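Nigerythrin (Desulfovibrio vulgaris subsp. vulgaris, PDB 1YUZ) is a homodimeric rubrerythrin-family protein with NADH peroxidase activity in vitro, pairing a diiron four-helix bundle with a rubredoxin-like iron centre. Local coordinates at residues D21-V26 / T119-P124; G27-N32 / R128-E133; H44-A49 / A97-Y102; Q57-I62 / Y102-N107. One frame throughout, in Å; residues are numbered along the deposited sequence.

Interaction 1 of 4, residues D21-V26 / T119-P124; sequences DSKTAV and TSDMYP
The carboxylate of D121 is held from both faces by hydroxyls of the loop S22 to T24 and, through the syn lone pair of OD2, by a backbone amide. Its OD1 takes two hydroxyl protons from opposite faces of the carboxylate plane: S22 OG donates to D121 OD1 at 2.6 Å from the syn side, 28° out of the plane, while T24 OG1 donates to D121 OD1, also at 2.6 Å, from well above the other face. The amide bond, K23 N to D121 OD2, measures 3.0 Å with a nearly straight N-H (170°). With CG anti to the backbone N (chi1 -172°), D121 reaches outward from its helix into the loop. Three donors fix the rotation of the group, and the short hydroxyl bonds would favour its ionised form. S22 OG also accepts from T24 N at 3.1 Å. T24 OG1 has a further partner in Y117 OH. Beside the carboxylate, T24 OG1 lies 3.4 Å from M122 CA, whereas the bent M122 chain places CE over the centre of the Y123 ring. The loop side is thus an ST turn, set against a pi-type turn of helix 104-132 in the ferritin-like diiron bundle, with M122 near the iron ligands E40 and E118.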
loop_
_atom_site.group_PDB
_atom_site.type_symbol
_atom_site.label_atom_id
_atom_site.label_comp_id
_atom_site.label_asym_id
_atom_site.label_seq_id
_atom_site.Cartn_x
_atom_site.Cartn_y
_atom_site.Cartn_z
ATOM N N ASP B 21 -17.212 4.180 4.895
ATOM C CA ASP B 21 -17.404 5.445 4.195
ATOM C C ASP B 21 -16.985 5.268 2.738
ATOM O O ASP B 21 -15.974 5.814 2.296
ATOM C CB ASP B 21 -16.571 6.548 4.853
ATOM C CG ASP B 21 -16.948 7.933 4.361
ATOM O OD1 ASP B 21 -16.861 8.179 3.141
ATOM O OD2 ASP B 21 -17.331 8.776 5.201
ATOM N N SER B 22 -17.776 4.495 2.002
ATOM C CA SER B 22 -17.508 4.217 0.596
ATOM C C SER B 22 -17.769 5.384 -0.344
ATOM O O SER B 22 -18.727 6.133 -0.176
ATOM C CB SER B 22 -18.334 3.014 0.144
ATOM O OG SER B 22 -18.211 2.817 -1.251
ATOM N N LYS B 23 -16.908 5.517 -1.348
ATOM C CA LYS B 23 -17.022 6.581 -2.338
ATOM C C LYS B 23 -17.475 5.968 -3.661
ATOM O O LYS B 23 -17.225 6.520 -4.734
ATOM C CB LYS B 23 -15.661 7.256 -2.530
ATOM C CG LYS B 23 -15.007 7.724 -1.239
ATOM C CD LYS B 23 -13.585 8.204 -1.484
ATOM C CE LYS B 23 -12.913 8.637 -0.188
ATOM N NZ LYS B 23 -11.506 9.074 -0.417
ATOM N N THR B 24 -18.155 4.830 -3.577
ATOM C CA THR B 24 -18.609 4.132 -4.772
ATOM C C THR B 24 -20.120 4.129 -4.981
ATOM O O THR B 24 -20.886 3.750 -4.093
ATOM C CB THR B 24 -18.129 2.661 -4.759
ATOM O OG1 THR B 24 -16.703 2.620 -4.617
ATOM C CG2 THR B 24 -18.519 1.958 -6.050
ATOM N N ALA B 25 -20.539 4.549 -6.170
ATOM C CA ALA B 25 -21.950 4.554 -6.523
ATOM C C ALA B 25 -22.275 3.123 -6.920
ATOM O O ALA B 25 -21.610 2.548 -7.782
ATOM C CB ALA B 25 -22.196 5.480 -7.690
ATOM N N VAL B 26 -23.289 2.549 -6.285
ATOM C CA VAL B 26 -23.677 1.177 -6.572
ATOM C C VAL B 26 -25.044 1.088 -7.234
ATOM O O VAL B 26 -26.045 1.536 -6.677
ATOM C CB VAL B 26 -23.701 0.327 -5.287
ATOM C CG1 VAL B 26 -24.130 -1.096 -5.610
ATOM C CG2 VAL B 26 -22.326 0.329 -4.640
ATOM N N THR B 119 -9.632 -2.390 -4.236
ATOM C CA THR B 119 -9.683 -3.605 -3.439
ATOM C C THR B 119 -10.478 -3.507 -2.142
ATOM O O THR B 119 -11.016 -4.509 -1.677
ATOM C CB THR B 119 -8.252 -4.103 -3.100
ATOM O OG1 THR B 119 -8.288 -5.507 -2.834
ATOM C CG2 THR B 119 -7.705 -3.396 -1.865
ATOM N N SER B 120 -10.574 -2.310 -1.570
ATOM C CA SER B 120 -11.264 -2.140 -0.294
ATOM C C SER B 120 -12.564 -1.360 -0.354
ATOM O O SER B 120 -13.290 -1.287 0.637
ATOM C CB SER B 120 -10.339 -1.434 0.699
ATOM O OG SER B 120 -10.154 -0.077 0.326
ATOM N N ASP B 121 -12.858 -0.774 -1.505
ATOM C CA ASP B 121 -14.059 0.029 -1.644
ATOM C C ASP B 121 -14.904 -0.398 -2.836
ATOM O O ASP B 121 -15.953 -1.014 -2.668
ATOM C CB ASP B 121 -13.662 1.504 -1.778
ATOM C CG ASP B 121 -14.848 2.442 -1.731
ATOM O OD1 ASP B 121 -15.937 2.056 -2.202
ATOM O OD2 ASP B 121 -14.681 3.579 -1.242
ATOM N N MET B 122 -14.429 -0.101 -4.041
ATOM C CA MET B 122 -15.193 -0.417 -5.239
ATOM C C MET B 122 -15.560 -1.875 -5.450
ATOM O O MET B 122 -16.741 -2.212 -5.514
ATOM C CB MET B 122 -14.476 0.094 -6.486
ATOM C CG MET B 122 -15.347 -0.002 -7.725
ATOM S SD MET B 122 -14.479 0.372 -9.234
ATOM C CE MET B 122 -13.669 -1.192 -9.534
ATOM N N TYR B 123 -14.571 -2.751 -5.579
ATOM C CA TYR B 123 -14.913 -4.142 -5.810
ATOM C C TYR B 123 -15.699 -4.760 -4.657
ATOM O O TYR B 123 -16.659 -5.489 -4.898
ATOM C CB TYR B 123 -13.666 -4.948 -6.195
ATOM C CG TYR B 123 -13.303 -4.749 -7.660
ATOM C CD1 TYR B 123 -12.031 -4.314 -8.035
ATOM C CD2 TYR B 123 -14.243 -4.979 -8.671
ATOM C CE1 TYR B 123 -11.703 -4.112 -9.375
ATOM C CE2 TYR B 123 -13.924 -4.782 -10.013
ATOM C CZ TYR B 123 -12.652 -4.350 -10.358
ATOM O OH TYR B 123 -12.336 -4.163 -11.687
ATOM N N PRO B 124 -15.327 -4.474 -3.394
ATOM C CA PRO B 124 -16.129 -5.077 -2.321
ATOM C C PRO B 124 -17.596 -4.621 -2.416
ATOM O O PRO B 124 -18.512 -5.401 -2.157
ATOM C CB PRO B 124 -15.444 -4.570 -1.058
ATOM C CG PRO B 124 -14.006 -4.559 -1.463
ATOM C CD PRO B 124 -14.061 -3.936 -2.857
#

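Interaction 2 of 4, residues G27-N32 / R128-E133; sequences GSTLEN and RKAQEE
K129 lays its aliphatic chain across the turn that opens helix 29-56. Its CB lies 3.8 Å from N32 ND2, and CG comes to 3.6 Å from the same N32 ND2 while also nearing G27 O. CD follows, a little farther from the same oxygen, and K129 CE makes the closest approach, 3.2 Å from G27 O. The bend at chi2 (67°) carries CG, CD and CE past G27 O; at the tip, NZ forms a long salt bridge with E133 OE2. N32, which crosses the lysine at about a right angle, is tied back to the turn, for its OD1 accepts from G27 N at 2.9 Å. The other half of the contact is polar. E133 OE1 receives T29 N at 3.0 Å and T29 OG1 at 2.7 Å, both from one face of the carboxylate, the amide on the syn side and the hydroxyl on the anti side. Ahead of T29, S28 and E31 form a capping box, with S28 N donating to E31 OE1 at 2.9 Å. A138 of helix 136-161 packs on both T29 and A130. A carboxylate gripping a first-turn amide implies that E133 would face the positive end of the helix dipole, while K129 NZ probably offsets part of the gathered negative charge.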
loop_
_atom_site.group_PDB
_atom_site.type_symbol
_atom_site.label_atom_id
_atom_site.label_comp_id
_atom_site.label_asym_id
_atom_site.label_seq_id
_atom_site.Cartn_x
_atom_site.Cartn_y
_atom_site.Cartn_z
ATOM N N GLY B 27 -25.071 0.511 -8.429
ATOM C CA GLY B 27 -26.317 0.343 -9.150
ATOM C C GLY B 27 -26.553 -1.142 -9.323
ATOM O O GLY B 27 -26.137 -1.938 -8.480
ATOM N N SER B 28 -27.228 -1.523 -10.399
ATOM C CA SER B 28 -27.476 -2.935 -10.655
ATOM C C SER B 28 -26.125 -3.561 -10.978
ATOM O O SER B 28 -25.172 -2.854 -11.306
ATOM C CB SER B 28 -28.412 -3.104 -11.850
ATOM O OG SER B 28 -27.792 -2.652 -13.039
ATOM N N THR B 29 -26.036 -4.881 -10.891
ATOM C CA THR B 29 -24.772 -5.536 -11.196
ATOM C C THR B 29 -24.337 -5.225 -12.626
ATOM O O THR B 29 -23.149 -5.058 -12.895
ATOM C CB THR B 29 -24.870 -7.054 -10.982
ATOM O OG1 THR B 29 -24.994 -7.320 -9.579
ATOM C CG2 THR B 29 -23.630 -7.755 -11.517
ATOM N N LEU B 30 -25.295 -5.130 -13.542
ATOM C CA LEU B 30 -24.969 -4.809 -14.926
ATOM C C LEU B 30 -24.304 -3.437 -14.978
ATOM O O LEU B 30 -23.288 -3.255 -15.649
ATOM C CB LEU B 30 -26.229 -4.795 -15.796
ATOM C CG LEU B 30 -25.984 -4.372 -17.248
ATOM C CD1 LEU B 30 -24.995 -5.333 -17.897
ATOM C CD2 LEU B 30 -27.295 -4.351 -18.020
ATOM N N GLU B 31 -24.889 -2.471 -14.275
ATOM C CA GLU B 31 -24.337 -1.123 -14.238
ATOM C C GLU B 31 -22.962 -1.133 -13.573
ATOM O O GLU B 31 -22.050 -0.434 -14.013
ATOM C CB GLU B 31 -25.273 -0.179 -13.472
ATOM C CG GLU B 31 -26.641 0.009 -14.118
ATOM C CD GLU B 31 -27.542 0.945 -13.329
ATOM O OE1 GLU B 31 -27.736 0.713 -12.117
ATOM O OE2 GLU B 31 -28.065 1.912 -13.924
ATOM N N ASN B 32 -22.813 -1.931 -12.519
ATOM C CA ASN B 32 -21.542 -2.011 -11.810
ATOM C C ASN B 32 -20.451 -2.615 -12.682
ATOM O O ASN B 32 -19.301 -2.180 -12.639
ATOM C CB ASN B 32 -21.699 -2.809 -10.518
ATOM C CG ASN B 32 -22.692 -2.171 -9.570
ATOM O OD1 ASN B 32 -22.897 -0.957 -9.606
ATOM N ND2 ASN B 32 -23.302 -2.979 -8.713
ATOM N N ARG B 128 -20.643 -7.257 -3.051
ATOM C CA ARG B 128 -21.783 -7.335 -2.152
ATOM C C ARG B 128 -23.097 -7.217 -2.916
ATOM O O ARG B 128 -24.030 -7.984 -2.674
ATOM C CB ARG B 128 -21.702 -6.234 -1.094
ATOM C CG ARG B 128 -22.857 -6.257 -0.112
ATOM C CD ARG B 128 -22.870 -7.541 0.702
ATOM N NE ARG B 128 -24.131 -7.705 1.424
ATOM C CZ ARG B 128 -24.368 -8.659 2.319
ATOM N NH1 ARG B 128 -23.428 -9.545 2.617
ATOM N NH2 ARG B 128 -25.548 -8.725 2.919
ATOM N N LYS B 129 -23.171 -6.263 -3.837
ATOM C CA LYS B 129 -24.385 -6.069 -4.619
ATOM C C LYS B 129 -24.670 -7.309 -5.461
ATOM O O LYS B 129 -25.816 -7.739 -5.564
ATOM C CB LYS B 129 -24.258 -4.841 -5.525
ATOM C CG LYS B 129 -25.490 -4.563 -6.386
ATOM C CD LYS B 129 -26.692 -4.144 -5.549
ATOM C CE LYS B 129 -27.871 -3.757 -6.430
ATOM N NZ LYS B 129 -29.017 -3.240 -5.629
ATOM N N ALA B 130 -23.630 -7.881 -6.064
ATOM C CA ALA B 130 -23.792 -9.081 -6.882
ATOM C C ALA B 130 -24.303 -10.228 -6.013
ATOM O O ALA B 130 -25.131 -11.024 -6.449
ATOM C CB ALA B 130 -22.465 -9.461 -7.535
ATOM N N GLN B 131 -23.808 -10.308 -4.783
ATOM C CA GLN B 131 -24.247 -11.350 -3.861
ATOM C C GLN B 131 -25.721 -11.164 -3.528
ATOM O O GLN B 131 -26.505 -12.114 -3.554
ATOM C CB GLN B 131 -23.448 -11.291 -2.562
ATOM C CG GLN B 131 -22.043 -11.835 -2.653
ATOM C CD GLN B 131 -21.324 -11.743 -1.328
ATOM O OE1 GLN B 131 -20.964 -10.653 -0.881
ATOM N NE2 GLN B 131 -21.128 -12.887 -0.682
ATOM N N GLU B 132 -26.093 -9.930 -3.210
ATOM C CA GLU B 132 -27.470 -9.629 -2.852
ATOM C C GLU B 132 -28.436 -9.847 -4.014
ATOM O O GLU B 132 -29.623 -10.087 -3.789
ATOM C CB GLU B 132 -27.564 -8.193 -2.317
ATOM C CG GLU B 132 -26.646 -7.949 -1.117
ATOM C CD GLU B 132 -26.784 -6.562 -0.516
ATOM O OE1 GLU B 132 -27.141 -5.622 -1.256
ATOM O OE2 GLU B 132 -26.512 -6.409 0.698
ATOM N N GLU B 133 -27.930 -9.786 -5.246
ATOM C CA GLU B 133 -28.761 -9.990 -6.436
ATOM C C GLU B 133 -28.622 -11.405 -6.996
ATOM O O GLU B 133 -29.191 -11.721 -8.041
ATOM C CB GLU B 133 -28.402 -8.986 -7.536
ATOM C CG GLU B 133 -28.562 -7.525 -7.148
ATOM C CD GLU B 133 -28.491 -6.586 -8.344
ATOM O OE1 GLU B 133 -27.629 -6.790 -9.226
ATOM O OE2 GLU B 133 -29.298 -5.633 -8.400
#

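Interaction 3 of 4, residues H44-A49 / A97-Y102; sequences HAKYTA and AAPSAY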
loop_
_atom_site.group_PDB
_atom_site.type_symbol
_atom_site.label_atom_id
_atom_site.label_comp_id
_atom_site.label_asym_id
_atom_site.label_seq_id
_atom_site.Cartn_x
_atom_site.Cartn_y
_atom_site.Cartn_z
ATOM N N HIS B 44 -5.873 1.356 -16.916
ATOM C CA HIS B 44 -4.964 0.876 -17.942
ATOM C C HIS B 44 -4.252 2.044 -18.602
ATOM O O HIS B 44 -3.039 2.008 -18.811
ATOM C CB HIS B 44 -5.717 0.070 -18.999
ATOM C CG HIS B 44 -4.824 -0.527 -20.038
ATOM N ND1 HIS B 44 -4.368 0.181 -21.129
ATOM C CD2 HIS B 44 -4.258 -1.753 -20.121
ATOM C CE1 HIS B 44 -3.560 -0.586 -21.841
ATOM N NE2 HIS B 44 -3.477 -1.764 -21.251
ATOM N N ALA B 45 -5.008 3.084 -18.932
ATOM C CA ALA B 45 -4.426 4.260 -19.562
ATOM C C ALA B 45 -3.430 4.924 -18.617
ATOM O O ALA B 45 -2.365 5.374 -19.034
ATOM C CB ALA B 45 -5.525 5.242 -19.950
ATOM N N LYS B 46 -3.773 4.977 -17.338
ATOM C CA LYS B 46 -2.890 5.591 -16.361
ATOM C C LYS B 46 -1.577 4.827 -16.211
ATOM O O LYS B 46 -0.498 5.414 -16.258
ATOM C CB LYS B 46 -3.585 5.687 -15.002
ATOM C CG LYS B 46 -2.805 6.523 -14.008
ATOM C CD LYS B 46 -3.568 6.767 -12.721
ATOM C CE LYS B 46 -3.610 5.532 -11.847
ATOM N NZ LYS B 46 -4.171 5.861 -10.504
ATOM N N TYR B 47 -1.667 3.513 -16.038
ATOM C CA TYR B 47 -0.478 2.693 -15.869
ATOM C C TYR B 47 0.389 2.676 -17.112
ATOM O O TYR B 47 1.614 2.587 -17.023
ATOM C CB TYR B 47 -0.888 1.280 -15.479
ATOM C CG TYR B 47 -1.546 1.226 -14.121
ATOM C CD1 TYR B 47 -2.256 0.100 -13.715
ATOM C CD2 TYR B 47 -1.454 2.306 -13.234
ATOM C CE1 TYR B 47 -2.858 0.048 -12.462
ATOM C CE2 TYR B 47 -2.053 2.263 -11.979
ATOM C CZ TYR B 47 -2.752 1.132 -11.603
ATOM O OH TYR B 47 -3.348 1.078 -10.366
ATOM N N THR B 48 -0.247 2.762 -18.272
ATOM C CA THR B 48 0.486 2.785 -19.526
ATOM C C THR B 48 1.285 4.089 -19.591
ATOM O O THR B 48 2.451 4.096 -19.991
ATOM C CB THR B 48 -0.483 2.681 -20.713
ATOM O OG1 THR B 48 -1.124 1.401 -20.673
ATOM C CG2 THR B 48 0.257 2.832 -22.039
ATOM N N ALA B 49 0.664 5.191 -19.179
ATOM C CA ALA B 49 1.358 6.473 -19.177
ATOM C C ALA B 49 2.469 6.442 -18.119
ATOM O O ALA B 49 3.574 6.934 -18.350
ATOM C CB ALA B 49 0.379 7.602 -18.886
ATOM N N ALA B 97 -8.858 8.894 -22.760
ATOM C CA ALA B 97 -7.641 9.607 -23.101
ATOM C C ALA B 97 -6.597 9.264 -22.052
ATOM O O ALA B 97 -6.929 8.785 -20.965
ATOM C CB ALA B 97 -7.898 11.104 -23.113
ATOM N N ALA B 98 -5.335 9.499 -22.381
ATOM C CA ALA B 98 -4.253 9.218 -21.456
ATOM C C ALA B 98 -4.072 10.389 -20.496
ATOM O O ALA B 98 -4.134 11.554 -20.899
ATOM C CB ALA B 98 -2.969 8.969 -22.223
ATOM N N PRO B 99 -3.863 10.095 -19.204
ATOM C CA PRO B 99 -3.667 11.135 -18.192
ATOM C C PRO B 99 -2.188 11.492 -18.131
ATOM O O PRO B 99 -1.365 10.851 -18.782
ATOM C CB PRO B 99 -4.133 10.448 -16.919
ATOM C CG PRO B 99 -3.606 9.052 -17.123
ATOM C CD PRO B 99 -3.956 8.762 -18.577
ATOM N N SER B 100 -1.856 12.516 -17.355
ATOM C CA SER B 100 -0.466 12.917 -17.197
ATOM C C SER B 100 0.243 11.972 -16.240
ATOM O O SER B 100 -0.370 11.404 -15.335
ATOM C CB SER B 100 -0.369 14.333 -16.625
ATOM O OG SER B 100 -0.480 15.313 -17.635
ATOM N N ALA B 101 1.539 11.806 -16.461
ATOM C CA ALA B 101 2.374 10.976 -15.606
ATOM C C ALA B 101 3.334 11.959 -14.954
ATOM O O ALA B 101 3.884 12.827 -15.629
ATOM C CB ALA B 101 3.146 9.968 -16.438
ATOM N N TYR B 102 3.527 11.845 -13.647
ATOM C CA TYR B 102 4.432 12.752 -12.955
ATOM C C TYR B 102 5.685 12.000 -12.529
ATOM O O TYR B 102 6.085 11.048 -13.194
ATOM C CB TYR B 102 3.717 13.376 -11.756
ATOM C CG TYR B 102 2.434 14.070 -12.156
ATOM C CD1 TYR B 102 1.222 13.384 -12.174
ATOM C CD2 TYR B 102 2.441 15.400 -12.569
ATOM C CE1 TYR B 102 0.047 14.007 -12.594
ATOM C CE2 TYR B 102 1.275 16.031 -12.992
ATOM C CZ TYR B 102 0.084 15.328 -13.000
ATOM O OH TYR B 102 -1.069 15.948 -13.420
#
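P99 presents its ring to helix 29-56 of the ferritin-like bundle, where the connection leading from helix 60-87 to helix 104-132 runs over the helix surface. The ring and the K46 side chain cross at about a right angle: P99 CG sits 3.6 Å from K46 CA and 4.0 Å from K46 CB, so the proline meets the root of the lysine. With K46 CG anti to the backbone N (chi1 -170°) and a bend at chi3, the chain leads away from the loop toward helix 104-132, where NZ is hydrogen-bonded to S110 OG. The neighbouring ring atom, P99 CD, leans instead on A45, 3.8 Å from A45 O and 4.1 Å from A45 CB. One helical turn further along, A49 points its methyl at the loop backbone, bringing A49 CB to 3.7 Å from P99 O. No hydrogen bond joins the two segments; the interface, at the protein surface, is built mainly of small apolar groups and backbone carbonyls. A101, which also touches F50 and A53, turns its methyl toward the same helix. This last methyl faces a helical carbonyl, with A101 CB 3.6 Å from A49 O and 4.4 Å from A49 CB.

Interaction 4 of 4, residues Q57-I62 / Y102-N107; sequences QGYEQI and YSCDLN
Q57 uses both ends of its carboxamide to hold the start of helix 104-132. Its carbonyl accepts from C104 N, with Q57 OE1 at 2.9 Å from C104 N and the donor tilted 17° from the carbonyl plane. Its amide nitrogen donates to the backbone just ahead, Q57 NE2 lying 3.0 Å from Y102 O; that oxygen is in the Q57 amide plane, although the donor stands above the plane of the Y102 carbonyl. Alongside this polar clasp, C104 packs against Y59 and I62. C104 CB comes within 3.5 Å of Y59 CE1, approaching the ring obliquely, and C104 SG, 4.2 Å from the centroid of the Y59 ring, makes a Cys sulfur-aromatic contact. With SG anti to the backbone N (chi1 -166°), the sulfur is placed obliquely over the CG-CD1 side of the ring, where I62 CG2 also meets C104 SG at 3.5 Å.

Further out, each part is positioned by its own turn. A Schellman motif at G58 ends helix 29-56, and Y59 then takes the N-cap position of helix 60-87, which carries I62. Within 102-107, N107 OD1 accepts from Y102 N at 2.9 Å, tying the loop to the first turn. Y59 OH bonds to T14 of the second subunit and also to a water, which in turn accepts from D105 N; I163 packs on Y59 and I62. Chemically, the glutamine supplies an acceptor to a first-turn amide that has no helical carbonyl before it, a role the S103 side chain does not fill, while the thiol of buried C104 meets the Y59 ring and the I62 side chain.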
loop_
_atom_site.group_PDB
_atom_site.type_symbol
_atom_site.label_atom_id
_atom_site.label_comp_id
_atom_site.label_asym_id
_atom_site.label_seq_id
_atom_site.Cartn_x
_atom_site.Cartn_y
_atom_site.Cartn_z
ATOM N N GLN B 57 12.370 8.180 -17.170
ATOM C CA GLN B 57 13.019 8.598 -15.935
ATOM C C GLN B 57 14.122 7.652 -15.467
ATOM O O GLN B 57 14.736 7.877 -14.425
ATOM C CB GLN B 57 11.970 8.777 -14.837
ATOM C CG GLN B 57 11.039 9.959 -15.081
ATOM C CD GLN B 57 9.966 10.101 -14.014
ATOM O OE1 GLN B 57 10.244 9.987 -12.820
ATOM N NE2 GLN B 57 8.738 10.368 -14.440
ATOM N N GLY B 58 14.373 6.596 -16.234
ATOM C CA GLY B 58 15.424 5.660 -15.876
ATOM C C GLY B 58 15.045 4.536 -14.932
ATOM O O GLY B 58 15.924 3.874 -14.379
ATOM N N TYR B 59 13.749 4.316 -14.738
ATOM C CA TYR B 59 13.285 3.247 -13.856
ATOM C C TYR B 59 12.707 2.128 -14.716
ATOM O O TYR B 59 11.487 1.973 -14.802
ATOM C CB TYR B 59 12.199 3.761 -12.909
ATOM C CG TYR B 59 12.612 4.906 -12.007
ATOM C CD1 TYR B 59 12.233 6.218 -12.294
ATOM C CD2 TYR B 59 13.326 4.670 -10.834
ATOM C CE1 TYR B 59 12.542 7.264 -11.424
ATOM C CE2 TYR B 59 13.644 5.706 -9.962
ATOM C CZ TYR B 59 13.245 6.998 -10.260
ATOM O OH TYR B 59 13.512 8.018 -9.374
ATOM N N GLU B 60 13.580 1.340 -15.339
ATOM C CA GLU B 60 13.132 0.270 -16.216
ATOM C C GLU B 60 12.326 -0.820 -15.526
ATOM O O GLU B 60 11.319 -1.268 -16.068
ATOM C CB GLU B 60 14.327 -0.335 -16.975
ATOM C CG GLU B 60 15.225 -1.287 -16.193
ATOM C CD GLU B 60 14.692 -2.714 -16.157
ATOM O OE1 GLU B 60 14.111 -3.164 -17.169
ATOM O OE2 GLU B 60 14.867 -3.393 -15.123
ATOM N N GLN B 61 12.748 -1.246 -14.342
ATOM C CA GLN B 61 12.005 -2.288 -13.647
ATOM C C GLN B 61 10.623 -1.789 -13.243
ATOM O O GLN B 61 9.638 -2.507 -13.391
ATOM C CB GLN B 61 12.767 -2.789 -12.418
ATOM C CG GLN B 61 12.019 -3.889 -11.684
ATOM C CD GLN B 61 12.840 -4.561 -10.604
ATOM O OE1 GLN B 61 13.409 -3.899 -9.740
ATOM N NE2 GLN B 61 12.892 -5.890 -10.640
ATOM N N ILE B 62 10.542 -0.561 -12.742
ATOM C CA ILE B 62 9.246 -0.019 -12.360
ATOM C C ILE B 62 8.362 0.119 -13.601
ATOM O O ILE B 62 7.158 -0.120 -13.539
ATOM C CB ILE B 62 9.397 1.337 -11.634
ATOM C CG1 ILE B 62 9.978 1.095 -10.236
ATOM C CG2 ILE B 62 8.043 2.039 -11.533
ATOM C CD1 ILE B 62 10.342 2.361 -9.482
ATOM N N TYR B 102 3.527 11.845 -13.647
ATOM C CA TYR B 102 4.432 12.752 -12.955
ATOM C C TYR B 102 5.685 12.000 -12.529
ATOM O O TYR B 102 6.085 11.048 -13.194
ATOM C CB TYR B 102 3.717 13.376 -11.756
ATOM C CG TYR B 102 2.434 14.070 -12.156
ATOM C CD1 TYR B 102 1.222 13.384 -12.174
ATOM C CD2 TYR B 102 2.441 15.400 -12.569
ATOM C CE1 TYR B 102 0.047 14.007 -12.594
ATOM C CE2 TYR B 102 1.275 16.031 -12.992
ATOM C CZ TYR B 102 0.084 15.328 -13.000
ATOM O OH TYR B 102 -1.069 15.948 -13.420
ATOM N N SER B 103 6.320 12.426 -11.443
ATOM C CA SER B 103 7.519 11.737 -10.985
ATOM C C SER B 103 7.154 10.299 -10.652
ATOM O O SER B 103 6.061 10.022 -10.153
ATOM C CB SER B 103 8.113 12.437 -9.766
ATOM O OG SER B 103 8.636 13.698 -10.144
ATOM N N CYS B 104 8.078 9.389 -10.929
ATOM C CA CYS B 104 7.843 7.972 -10.713
ATOM C C CYS B 104 7.343 7.603 -9.324
ATOM O O CYS B 104 6.410 6.807 -9.195
ATOM C CB CYS B 104 9.110 7.183 -11.033
ATOM S SG CYS B 104 8.822 5.419 -11.193
ATOM N N ASP B 105 7.948 8.170 -8.286
ATOM C CA ASP B 105 7.521 7.845 -6.933
ATOM C C ASP B 105 6.065 8.233 -6.705
ATOM O O ASP B 105 5.296 7.458 -6.143
ATOM C CB ASP B 105 8.456 8.494 -5.889
ATOM C CG ASP B 105 8.415 10.016 -5.898
ATOM O OD1 ASP B 105 8.342 10.628 -6.986
ATOM O OD2 ASP B 105 8.488 10.605 -4.794
ATOM N N LEU B 106 5.674 9.413 -7.170
ATOM C CA LEU B 106 4.296 9.854 -7.009
ATOM C C LEU B 106 3.344 9.005 -7.847
ATOM O O LEU B 106 2.197 8.787 -7.458
ATOM C CB LEU B 106 4.163 11.334 -7.376
ATOM C CG LEU B 106 4.859 12.284 -6.397
ATOM C CD1 LEU B 106 4.687 13.712 -6.871
ATOM C CD2 LEU B 106 4.279 12.111 -5.006
ATOM N N ASN B 107 3.815 8.513 -8.990
ATOM C CA ASN B 107 2.966 7.668 -9.821
ATOM C C ASN B 107 2.720 6.348 -9.097
ATOM O O ASN B 107 1.618 5.806 -9.141
ATOM C CB ASN B 107 3.607 7.408 -11.185
ATOM C CG ASN B 107 3.754 8.670 -12.009
ATOM O OD1 ASN B 107 3.066 9.661 -11.773
ATOM N ND2 ASN B 107 4.643 8.632 -12.991
HETATM O O HOH W 1 10.931 9.428 -8.541
#

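How the interactions relate
Helix 104-132 is the common element: interaction 4 grips its start, interaction 1 its middle and interaction 2 its end, with the centres of interactions 2 and 4 about 36 Å apart on opposite sides of the chain's centre. Interactions 1 and 2 adjoin, V26 CG1 of the first packing 3.7 Å from N32 ND2 of the second. Interactions 3 and 4 likewise touch and share Y102, their centres about 12 Å apart. As for the diiron site, the side chain of M122 in interaction 1 is about 6 Å from its ferric ion, and that of K46 in interaction 3 about 9 Å from both irons of that site. Interactions 1 and 4 also reach the second subunit.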